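Putative carbohydrate metabolism domain-containing protein (Bacteroides vulgatus, PDB 3S30) is of unknown function but has a galactose-binding-domain-like fold and probably acts in carbohydrate metabolism, perhaps as a glycoside hydrolase. Local coordinates at residues I248-Y253 / L296-E301; N270-N275 / E301-T306; K98-V103 / T212-E217. One frame throughout, in Å; residues are numbered along the deposited sequence.

The three contacts illustrate how chemistry follows depth in a beta-rich fold. Contact 1 is buried and purely apolar, packing strand 247-254 against the end of strand 291-297 and the turn after it. Contact 2 lies at the surface, where two loops are tied mainly by polar side chains; it shares Glu301 with contact 1, and Tyr271 meets Tyr249 edge to face. Contact 3 is intermediate: the chain before strand 103-104 crosses the end of strand 208-213 with an apolar core and a wet margin bridged by waters. Contact 1 touches both others, whereas contacts 2 and 3 stay about 8 Å apart at their nearest atoms.

Contact 1. Residues I248-Y253 / L296-E301; sequences IYALFY and LDFNYE
The first torsions of Phe298 and Phe252 bring their side chains between the two segments. In Phe252, CG stands opposite the backbone N (chi1 -177°), which carries the ring across to the 296-301 side; in Phe298, CG lies beside its own backbone N (chi1 -84°), and the far end of the ring is driven toward the strand. The result is that Phe298 CZ presses on Ala250 CB at 3.4 Å, a close fit that the small methyl group allows. The same ring reaches further along the strand, where Phe298 CE2 lies 4.1 Å from Phe252 CB.

The absence of any hydrogen bond between the segments, with Ala250 CA and Phe298 CA 8.1 Å apart at the nearest, is what face-to-face packing of layers looks like in a beta-sandwich, and it is consistent with the galactose-binding-domain-like fold. Strand 247-254 finds its backbone partners in strands 276-281 and 317-324, while strand 291-297 pairs with 218-228. The two touching runs diverge by only 26°, and Ile248, Ala250 and Phe252 all send their CB atoms toward the opposite segment.

At one end, Leu296 meets Ile248 at about a right angle, through Leu296 CD1 and Ile248 CG2 at 3.9 Å; the short methyl branch of the isoleucine meets one terminal methyl of the leucine. At the other end the side chains of Phe252 and Tyr300 cross obliquely, bringing Phe252 CD2 within 3.7 Å of Tyr300 CE2. Tyr300 OH is also close to the Phe252 ring, yet its polar need is met by a hydrogen bond to Pro218 O, which fixes the phenol end while its ring carbons serve the apolar packing. Tyr317 adds a further ring against Phe252.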
loop_
_atom_site.group_PDB
_atom_site.type_symbol
_atom_site.label_atom_id
_atom_site.label_comp_id
_atom_site.label_asym_id
_atom_site.label_seq_id
_atom_site.Cartn_x
_atom_site.Cartn_y
_atom_site.Cartn_z
ATOM N N ILE A 248 -7.954 0.105 -1.878
ATOM C CA ILE A 248 -7.054 -0.406 -2.900
ATOM C C ILE A 248 -7.086 0.608 -4.038
ATOM O O ILE A 248 -8.168 1.002 -4.503
ATOM C CB ILE A 248 -7.502 -1.793 -3.439
ATOM C CG1 ILE A 248 -7.421 -2.863 -2.342
ATOM C CG2 ILE A 248 -6.648 -2.235 -4.654
ATOM C CD1 ILE A 248 -7.810 -4.287 -2.852
ATOM N N TYR A 249 -5.907 1.043 -4.470
ATOM C CA TYR A 249 -5.789 1.871 -5.666
ATOM C C TYR A 249 -4.393 1.793 -6.303
ATOM O O TYR A 249 -3.451 1.221 -5.742
ATOM C CB TYR A 249 -6.156 3.327 -5.360
ATOM C CG TYR A 249 -5.212 4.058 -4.430
ATOM C CD1 TYR A 249 -5.363 3.975 -3.052
ATOM C CD2 TYR A 249 -4.194 4.867 -4.928
ATOM C CE1 TYR A 249 -4.525 4.654 -2.197
ATOM C CE2 TYR A 249 -3.335 5.544 -4.071
ATOM C CZ TYR A 249 -3.505 5.424 -2.702
ATOM O OH TYR A 249 -2.673 6.093 -1.828
ATOM N N ALA A 250 -4.281 2.373 -7.494
ATOM C CA ALA A 250 -3.021 2.412 -8.217
ATOM C C ALA A 250 -2.904 3.741 -8.928
ATOM O O ALA A 250 -3.909 4.325 -9.343
ATOM C CB ALA A 250 -2.929 1.259 -9.213
ATOM N N LEU A 251 -1.667 4.202 -9.072
ATOM C CA LEU A 251 -1.375 5.500 -9.651
ATOM C C LEU A 251 -0.448 5.323 -10.849
ATOM O O LEU A 251 0.400 4.430 -10.862
ATOM C CB LEU A 251 -0.692 6.382 -8.602
ATOM C CG LEU A 251 -1.423 6.572 -7.268
ATOM C CD1 LEU A 251 -0.497 7.189 -6.231
ATOM C CD2 LEU A 251 -2.661 7.429 -7.448
ATOM N N PHE A 252 -0.627 6.180 -11.852
ATOM C CA PHE A 252 0.288 6.282 -12.981
ATOM C C PHE A 252 0.501 7.762 -13.240
ATOM O O PHE A 252 -0.462 8.496 -13.512
ATOM C CB PHE A 252 -0.318 5.607 -14.217
ATOM C CG PHE A 252 0.587 5.595 -15.414
ATOM C CD1 PHE A 252 1.845 5.001 -15.349
ATOM C CD2 PHE A 252 0.177 6.164 -16.618
ATOM C CE1 PHE A 252 2.685 4.986 -16.462
ATOM C CE2 PHE A 252 1.006 6.152 -17.736
ATOM C CZ PHE A 252 2.262 5.566 -17.656
ATOM N N TYR A 253 1.745 8.224 -13.148
ATOM C CA TYR A 253 2.001 9.649 -13.318
ATOM C C TYR A 253 3.296 9.978 -14.040
ATOM O O TYR A 253 4.182 9.145 -14.200
ATOM C CB TYR A 253 1.949 10.362 -11.965
ATOM C CG TYR A 253 2.981 9.890 -10.959
ATOM C CD1 TYR A 253 4.264 10.427 -10.941
ATOM C CD2 TYR A 253 2.659 8.933 -10.003
ATOM C CE1 TYR A 253 5.202 10.012 -10.014
ATOM C CE2 TYR A 253 3.594 8.509 -9.073
ATOM C CZ TYR A 253 4.860 9.051 -9.078
ATOM O OH TYR A 253 5.788 8.627 -8.154
ATOM N N LEU A 296 -10.092 -3.166 -11.319
ATOM C CA LEU A 296 -10.159 -1.696 -11.356
ATOM C C LEU A 296 -9.538 -1.180 -12.648
ATOM O O LEU A 296 -8.353 -1.382 -12.886
ATOM C CB LEU A 296 -9.430 -1.101 -10.146
ATOM C CG LEU A 296 -9.660 -1.801 -8.793
ATOM C CD1 LEU A 296 -8.877 -1.108 -7.683
ATOM C CD2 LEU A 296 -11.161 -1.871 -8.452
ATOM N N ASP A 297 -10.337 -0.536 -13.493
ATOM C CA ASP A 297 -9.829 0.047 -14.743
ATOM C C ASP A 297 -9.111 1.361 -14.455
ATOM O O ASP A 297 -9.597 2.194 -13.691
ATOM C CB ASP A 297 -10.969 0.318 -15.739
ATOM C CG ASP A 297 -11.583 -0.962 -16.321
ATOM O OD1 ASP A 297 -10.921 -1.645 -17.139
ATOM O OD2 ASP A 297 -12.752 -1.260 -15.997
ATOM N N PHE A 298 -7.952 1.550 -15.074
ATOM C CA PHE A 298 -7.276 2.854 -15.038
ATOM C C PHE A 298 -8.073 3.900 -15.817
ATOM O O PHE A 298 -8.457 3.681 -16.967
ATOM C CB PHE A 298 -5.840 2.758 -15.566
ATOM C CG PHE A 298 -4.847 2.325 -14.527
ATOM C CD1 PHE A 298 -4.726 0.979 -14.175
ATOM C CD2 PHE A 298 -4.042 3.259 -13.878
ATOM C CE1 PHE A 298 -3.808 0.572 -13.220
ATOM C CE2 PHE A 298 -3.122 2.861 -12.909
ATOM C CZ PHE A 298 -3.008 1.520 -12.580
ATOM N N ASN A 299 -8.320 5.027 -15.157
ATOM C CA ASN A 299 -9.032 6.164 -15.718
ATOM C C ASN A 299 -8.040 7.229 -16.202
ATOM O O ASN A 299 -7.545 8.028 -15.411
ATOM C CB ASN A 299 -9.967 6.737 -14.641
ATOM C CG ASN A 299 -10.993 7.714 -15.195
ATOM O OD1 ASN A 299 -10.838 8.239 -16.304
ATOM N ND2 ASN A 299 -12.054 7.965 -14.413
ATOM N N TYR A 300 -7.740 7.224 -17.497
ATOM C CA TYR A 300 -6.888 8.265 -18.116
ATOM C C TYR A 300 -7.689 9.492 -18.524
ATOM O O TYR A 300 -7.160 10.603 -18.548
ATOM C CB TYR A 300 -6.189 7.734 -19.364
ATOM C CG TYR A 300 -5.113 6.720 -19.095
ATOM C CD1 TYR A 300 -5.437 5.390 -18.789
ATOM C CD2 TYR A 300 -3.770 7.076 -19.153
ATOM C CE1 TYR A 300 -4.442 4.442 -18.549
ATOM C CE2 TYR A 300 -2.765 6.132 -18.920
ATOM C CZ TYR A 300 -3.111 4.818 -18.616
ATOM O OH TYR A 300 -2.117 3.894 -18.389
ATOM N N GLU A 301 -8.955 9.271 -18.865
ATOM C CA GLU A 301 -9.853 10.327 -19.346
ATOM C C GLU A 301 -10.127 11.420 -18.303
ATOM O O GLU A 301 -10.334 12.574 -18.662
ATOM C CB GLU A 301 -11.163 9.693 -19.831
ATOM C CG GLU A 301 -12.241 10.679 -20.292
ATOM C CD GLU A 301 -13.247 11.033 -19.206
ATOM O OE1 GLU A 301 -13.373 10.263 -18.222
ATOM O OE2 GLU A 301 -13.925 12.076 -19.351
#

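Contact 2. Residues N270-N275 / E301-T306; sequences NYEHEN and EHYGKT
Glu272 and Tyr303 mark the closest approach of two irregular backbones, their CA atoms 8.4 Å apart and the touching runs inclined by 29°. Asn270 and Tyr271 both take left-handed helical backbone angles, whereas 301-303 take helical angles without regular helical bonds. Tyr303 points toward the other loop, and its OH donates to Tyr271 O at 2.8 Å, coming from above the carbonyl plane, 37° out of it.

Beside it His302 NE2 gives a short bond of 2.6 Å to Glu272 OE2, almost straight at 163°. The oxygen is met on its syn side and lies in the plane of the imidazole, while Asn270 ND2 adds a weak bond to the same atom. His302 CD2 sits 3.4 Å above the centre of the Tyr303 ring, so the neighbouring side chains brace one another. Further along, Lys305, bent at chi2, extends NZ to Glu274 O at 3.2 Å, nearly in line with the carbonyl.

The chemistry implies a join made by directed donors from 301-306 to acceptors on 270-275: the lysine grips a main-chain oxygen, and its charge is likely to feel the more distant Glu274 carboxylate only loosely.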
loop_
_atom_site.group_PDB
_atom_site.type_symbol
_atom_site.label_atom_id
_atom_site.label_comp_id
_atom_site.label_asym_id
_atom_site.label_seq_id
_atom_site.Cartn_x
_atom_site.Cartn_y
_atom_site.Cartn_z
ATOM N N ASN A 270 -8.846 13.513 -3.532
ATOM C CA ASN A 270 -9.598 12.947 -4.652
ATOM C C ASN A 270 -8.688 12.335 -5.743
ATOM O O ASN A 270 -9.087 12.225 -6.895
ATOM C CB ASN A 270 -10.530 14.034 -5.236
ATOM C CG ASN A 270 -11.626 13.466 -6.142
ATOM O OD1 ASN A 270 -12.429 12.635 -5.724
ATOM N ND2 ASN A 270 -11.656 13.923 -7.388
ATOM N N TYR A 271 -7.469 11.936 -5.375
ATOM C CA TYR A 271 -6.469 11.427 -6.340
ATOM C C TYR A 271 -6.056 12.475 -7.404
ATOM O O TYR A 271 -5.701 12.121 -8.532
ATOM C CB TYR A 271 -6.949 10.084 -6.959
ATOM C CG TYR A 271 -7.344 9.093 -5.876
ATOM C CD1 TYR A 271 -6.400 8.250 -5.306
ATOM C CD2 TYR A 271 -8.644 9.056 -5.374
ATOM C CE1 TYR A 271 -6.742 7.371 -4.282
ATOM C CE2 TYR A 271 -8.997 8.191 -4.345
ATOM C CZ TYR A 271 -8.037 7.349 -3.802
ATOM O OH TYR A 271 -8.376 6.487 -2.784
ATOM N N GLU A 272 -6.098 13.761 -7.015
ATOM C CA GLU A 272 -5.722 14.892 -7.887
ATOM C C GLU A 272 -4.288 15.359 -7.636
ATOM O O GLU A 272 -3.858 15.509 -6.485
ATOM C CB GLU A 272 -6.642 16.108 -7.687
ATOM C CG GLU A 272 -8.109 15.886 -8.022
ATOM C CD GLU A 272 -8.371 15.619 -9.496
ATOM O OE1 GLU A 272 -7.477 15.870 -10.329
ATOM O OE2 GLU A 272 -9.483 15.146 -9.815
ATOM N N HIS A 273 -3.569 15.602 -8.728
ATOM C CA HIS A 273 -2.208 16.140 -8.691
ATOM C C HIS A 273 -1.868 16.564 -10.107
ATOM O O HIS A 273 -2.369 15.986 -11.062
ATOM C CB HIS A 273 -1.199 15.093 -8.190
ATOM C CG HIS A 273 0.066 15.685 -7.654
ATOM N ND1 HIS A 273 1.102 16.093 -8.469
ATOM C CD2 HIS A 273 0.456 15.958 -6.388
ATOM C CE1 HIS A 273 2.075 16.591 -7.726
ATOM N NE2 HIS A 273 1.707 16.521 -6.459
ATOM N N GLU A 274 -1.023 17.571 -10.256
ATOM C CA GLU A 274 -0.719 18.111 -11.588
ATOM C C GLU A 274 0.103 17.123 -12.442
ATOM O O GLU A 274 0.096 17.205 -13.663
ATOM C CB GLU A 274 -0.018 19.468 -11.455
ATOM C CG GLU A 274 -0.254 20.435 -12.625
ATOM C CD GLU A 274 -0.130 21.913 -12.226
ATOM O OE1 GLU A 274 0.169 22.201 -11.044
ATOM O OE2 GLU A 274 -0.344 22.789 -13.103
ATOM N N ASN A 275 0.773 16.166 -11.798
ATOM C CA ASN A 275 1.550 15.149 -12.514
ATOM C C ASN A 275 0.762 13.885 -12.830
ATOM O O ASN A 275 1.221 13.056 -13.627
ATOM C CB ASN A 275 2.817 14.799 -11.735
ATOM C CG ASN A 275 3.800 15.954 -11.685
ATOM O OD1 ASN A 275 3.503 17.004 -11.116
ATOM N ND2 ASN A 275 4.966 15.779 -12.303
ATOM N N GLU A 301 -8.955 9.271 -18.865
ATOM C CA GLU A 301 -9.853 10.327 -19.346
ATOM C C GLU A 301 -10.127 11.420 -18.303
ATOM O O GLU A 301 -10.334 12.574 -18.662
ATOM C CB GLU A 301 -11.163 9.693 -19.831
ATOM C CG GLU A 301 -12.241 10.679 -20.292
ATOM C CD GLU A 301 -13.247 11.033 -19.206
ATOM O OE1 GLU A 301 -13.373 10.263 -18.222
ATOM O OE2 GLU A 301 -13.925 12.076 -19.351
ATOM N N HIS A 302 -10.112 11.064 -17.018
ATOM C CA HIS A 302 -10.363 12.043 -15.952
ATOM C C HIS A 302 -9.295 13.150 -15.880
ATOM O O HIS A 302 -9.608 14.288 -15.506
ATOM C CB HIS A 302 -10.490 11.337 -14.592
ATOM C CG HIS A 302 -10.576 12.276 -13.428
ATOM N ND1 HIS A 302 -11.769 12.789 -12.970
ATOM C CD2 HIS A 302 -9.611 12.808 -12.642
ATOM C CE1 HIS A 302 -11.535 13.593 -11.948
ATOM N NE2 HIS A 302 -10.232 13.623 -11.731
ATOM N N TYR A 303 -8.054 12.813 -16.237
ATOM C CA TYR A 303 -6.917 13.736 -16.107
ATOM C C TYR A 303 -6.543 14.470 -17.401
ATOM O O TYR A 303 -5.938 15.536 -17.351
ATOM C CB TYR A 303 -5.708 12.985 -15.549
ATOM C CG TYR A 303 -6.005 12.346 -14.212
ATOM C CD1 TYR A 303 -5.905 13.075 -13.038
ATOM C CD2 TYR A 303 -6.430 11.021 -14.132
ATOM C CE1 TYR A 303 -6.194 12.495 -11.811
ATOM C CE2 TYR A 303 -6.719 10.431 -12.918
ATOM C CZ TYR A 303 -6.597 11.170 -11.760
ATOM O OH TYR A 303 -6.897 10.589 -10.555
ATOM N N GLY A 304 -6.899 13.903 -18.552
ATOM C CA GLY A 304 -6.759 14.603 -19.827
ATOM C C GLY A 304 -5.323 14.902 -20.204
ATOM O O GLY A 304 -5.013 16.001 -20.669
ATOM N N LYS A 305 -4.452 13.916 -20.005
ATOM C CA LYS A 305 -3.034 14.046 -20.301
ATOM C C LYS A 305 -2.721 13.368 -21.620
ATOM O O LYS A 305 -3.505 12.566 -22.120
ATOM C CB LYS A 305 -2.186 13.428 -19.184
ATOM C CG LYS A 305 -2.247 14.175 -17.859
ATOM C CD LYS A 305 -1.447 15.468 -17.905
ATOM C CE LYS A 305 -1.469 16.196 -16.570
ATOM N NZ LYS A 305 -0.843 17.562 -16.657
ATOM N N THR A 306 -1.568 13.722 -22.178
ATOM C CA THR A 306 -1.080 13.171 -23.429
ATOM C C THR A 306 0.215 12.450 -23.093
ATOM O O THR A 306 1.159 13.082 -22.619
ATOM C CB THR A 306 -0.801 14.309 -24.463
ATOM O OG1 THR A 306 -1.967 15.132 -24.618
ATOM C CG2 THR A 306 -0.392 13.740 -25.823
#

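Contact 3. Residues K98-V103 / T212-E217; sequences KSIPTV and TTFYYE
Thr212 and Ile100 meet tip to tip, Thr212 CG2 standing 3.6 Å from Ile100 CD1. Ile100 holds CG1 between its backbone N and carbonyl carbon, the crowded position (chi1 57°), and from there the chain reaches both the threonine and the next ring. Thr213 takes part through its backbone: a water donates to Thr213 O at 2.7 Å and accepts from Ile100 N at 2.8 Å, closing the distance that the two main chains do not bridge directly.

Phe214 follows, with Ile100 CG1 at its edge, 3.9 Å from Phe214 CE1, and the methyl CG2 of Thr102 at the same rim near CZ. This is where the chain leading into strand 103-104 crosses the end of strand 208-213 at a steep 83°, in a fold described as galactose-binding-domain-like; Leu347 and Cys349 of strand 339-349 also pack on the Phe214 ring.

At Tyr215 a second water accepts from the backbone N at 2.9 Å and donates to Ser99 OG at 2.8 Å. Ser99 OG in turn donates to Ile100 O, in the carbonyl plane on a lone pair. With an alanine here, that second water would probably lose its serine anchor and Ile100 O its hydroxyl donor. Tyr216 then turns its ring edge to Ser99, Tyr216 CE2 lying 3.5 Å from Ser99 OG.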
loop_
_atom_site.group_PDB
_atom_site.type_symbol
_atom_site.label_atom_id
_atom_site.label_comp_id
_atom_site.label_asym_id
_atom_site.label_seq_id
_atom_site.Cartn_x
_atom_site.Cartn_y
_atom_site.Cartn_z
ATOM N N LYS A 98 15.110 -2.577 -17.413
ATOM C CA LYS A 98 14.308 -3.754 -17.072
ATOM C C LYS A 98 13.037 -3.331 -16.337
ATOM O O LYS A 98 13.070 -2.450 -15.471
ATOM C CB LYS A 98 15.108 -4.736 -16.210
ATOM C CG LYS A 98 16.165 -5.525 -16.977
ATOM C CD LYS A 98 16.868 -6.525 -16.064
ATOM C CE LYS A 98 18.006 -7.244 -16.773
ATOM N NZ LYS A 98 18.736 -8.158 -15.842
ATOM N N SER A 99 11.920 -3.959 -16.699
ATOM C CA SER A 99 10.651 -3.737 -16.022
ATOM C C SER A 99 10.622 -4.500 -14.712
ATOM O O SER A 99 11.221 -5.567 -14.597
ATOM C CB SER A 99 9.478 -4.191 -16.900
ATOM O OG SER A 99 8.229 -4.097 -16.209
ATOM N N ILE A 100 9.933 -3.941 -13.721
ATOM C CA ILE A 100 9.494 -4.725 -12.564
ATOM C C ILE A 100 8.495 -5.791 -13.041
ATOM O O ILE A 100 7.947 -5.674 -14.144
ATOM C CB ILE A 100 8.824 -3.849 -11.470
ATOM C CG1 ILE A 100 7.618 -3.075 -12.040
ATOM C CG2 ILE A 100 9.859 -2.893 -10.829
ATOM C CD1 ILE A 100 6.836 -2.309 -10.998
ATOM N N PRO A 101 8.261 -6.836 -12.229
ATOM C CA PRO A 101 7.195 -7.766 -12.577
ATOM C C PRO A 101 5.829 -7.098 -12.523
ATOM O O PRO A 101 5.663 -6.077 -11.838
ATOM C CB PRO A 101 7.291 -8.849 -11.495
ATOM C CG PRO A 101 8.629 -8.703 -10.897
ATOM C CD PRO A 101 8.977 -7.259 -11.015
ATOM N N THR A 102 4.873 -7.664 -13.256
ATOM C CA THR A 102 3.500 -7.160 -13.262
ATOM C C THR A 102 2.518 -8.109 -12.588
ATOM O O THR A 102 1.335 -7.777 -12.443
ATOM C CB THR A 102 3.028 -6.842 -14.687
ATOM O OG1 THR A 102 3.137 -8.014 -15.517
ATOM C CG2 THR A 102 3.870 -5.691 -15.265
ATOM N N VAL A 103 3.021 -9.267 -12.165
ATOM C CA VAL A 103 2.244 -10.280 -11.447
ATOM C C VAL A 103 2.823 -10.383 -10.036
ATOM O O VAL A 103 4.034 -10.518 -9.881
ATOM C CB VAL A 103 2.310 -11.672 -12.171
ATOM C CG1 VAL A 103 1.544 -12.725 -11.411
ATOM C CG2 VAL A 103 1.763 -11.563 -13.587
ATOM N N THR A 212 7.344 3.835 -8.658
ATOM C CA THR A 212 8.583 3.278 -9.192
ATOM C C THR A 212 8.527 3.380 -10.704
ATOM O O THR A 212 7.445 3.350 -11.295
ATOM C CB THR A 212 8.816 1.811 -8.765
ATOM O OG1 THR A 212 10.219 1.508 -8.812
ATOM C CG2 THR A 212 8.055 0.857 -9.657
ATOM N N THR A 213 9.695 3.485 -11.323
ATOM C CA THR A 213 9.785 3.706 -12.754
ATOM C C THR A 213 9.107 2.563 -13.518
ATOM O O THR A 213 9.340 1.380 -13.236
ATOM C CB THR A 213 11.245 3.908 -13.172
ATOM O OG1 THR A 213 11.773 5.065 -12.486
ATOM C CG2 THR A 213 11.365 4.091 -14.686
ATOM N N PHE A 214 8.239 2.936 -14.457
ATOM C CA PHE A 214 7.407 1.987 -15.177
ATOM C C PHE A 214 7.350 2.376 -16.662
ATOM O O PHE A 214 7.072 3.531 -16.992
ATOM C CB PHE A 214 6.003 1.969 -14.549
ATOM C CG PHE A 214 5.237 0.704 -14.805
ATOM C CD1 PHE A 214 5.683 -0.509 -14.292
ATOM C CD2 PHE A 214 4.067 0.720 -15.545
ATOM C CE1 PHE A 214 4.987 -1.684 -14.536
ATOM C CE2 PHE A 214 3.360 -0.453 -15.781
ATOM C CZ PHE A 214 3.822 -1.657 -15.275
ATOM N N TYR A 215 7.612 1.407 -17.540
ATOM C CA TYR A 215 7.727 1.641 -18.996
ATOM C C TYR A 215 6.448 1.331 -19.771
ATOM O O TYR A 215 6.395 1.543 -20.980
ATOM C CB TYR A 215 8.885 0.814 -19.578
ATOM C CG TYR A 215 10.196 1.176 -18.941
ATOM C CD1 TYR A 215 10.927 2.269 -19.390
ATOM C CD2 TYR A 215 10.679 0.472 -17.851
ATOM C CE1 TYR A 215 12.108 2.625 -18.791
ATOM C CE2 TYR A 215 11.869 0.826 -17.245
ATOM C CZ TYR A 215 12.573 1.905 -17.718
ATOM O OH TYR A 215 13.755 2.266 -17.123
ATOM N N TYR A 216 5.424 0.836 -19.090
ATOM C CA TYR A 216 4.177 0.485 -19.759
ATOM C C TYR A 216 3.034 1.398 -19.355
ATOM O O TYR A 216 3.131 2.163 -18.395
ATOM C CB TYR A 216 3.824 -0.977 -19.482
ATOM C CG TYR A 216 4.931 -1.918 -19.890
ATOM C CD1 TYR A 216 5.275 -2.067 -21.222
ATOM C CD2 TYR A 216 5.653 -2.638 -18.940
ATOM C CE1 TYR A 216 6.306 -2.916 -21.611
ATOM C CE2 TYR A 216 6.681 -3.494 -19.316
ATOM C CZ TYR A 216 7.001 -3.627 -20.657
ATOM O OH TYR A 216 8.017 -4.466 -21.049
ATOM N N GLU A 217 1.951 1.315 -20.113
ATOM C CA GLU A 217 0.717 2.022 -19.788
ATOM C C GLU A 217 -0.258 1.003 -19.194
ATOM O O GLU A 217 -0.765 0.137 -19.908
ATOM C CB GLU A 217 0.139 2.757 -21.014
ATOM C CG GLU A 217 0.931 2.551 -22.304
ATOM C CD GLU A 217 0.538 3.479 -23.431
ATOM O OE1 GLU A 217 -0.158 4.491 -23.193
ATOM O OE2 GLU A 217 0.948 3.190 -24.571
HETATM O O HOH W 1 8.038 -1.435 -16.915
HETATM O O HOH W 2 10.004 -1.137 -14.021
#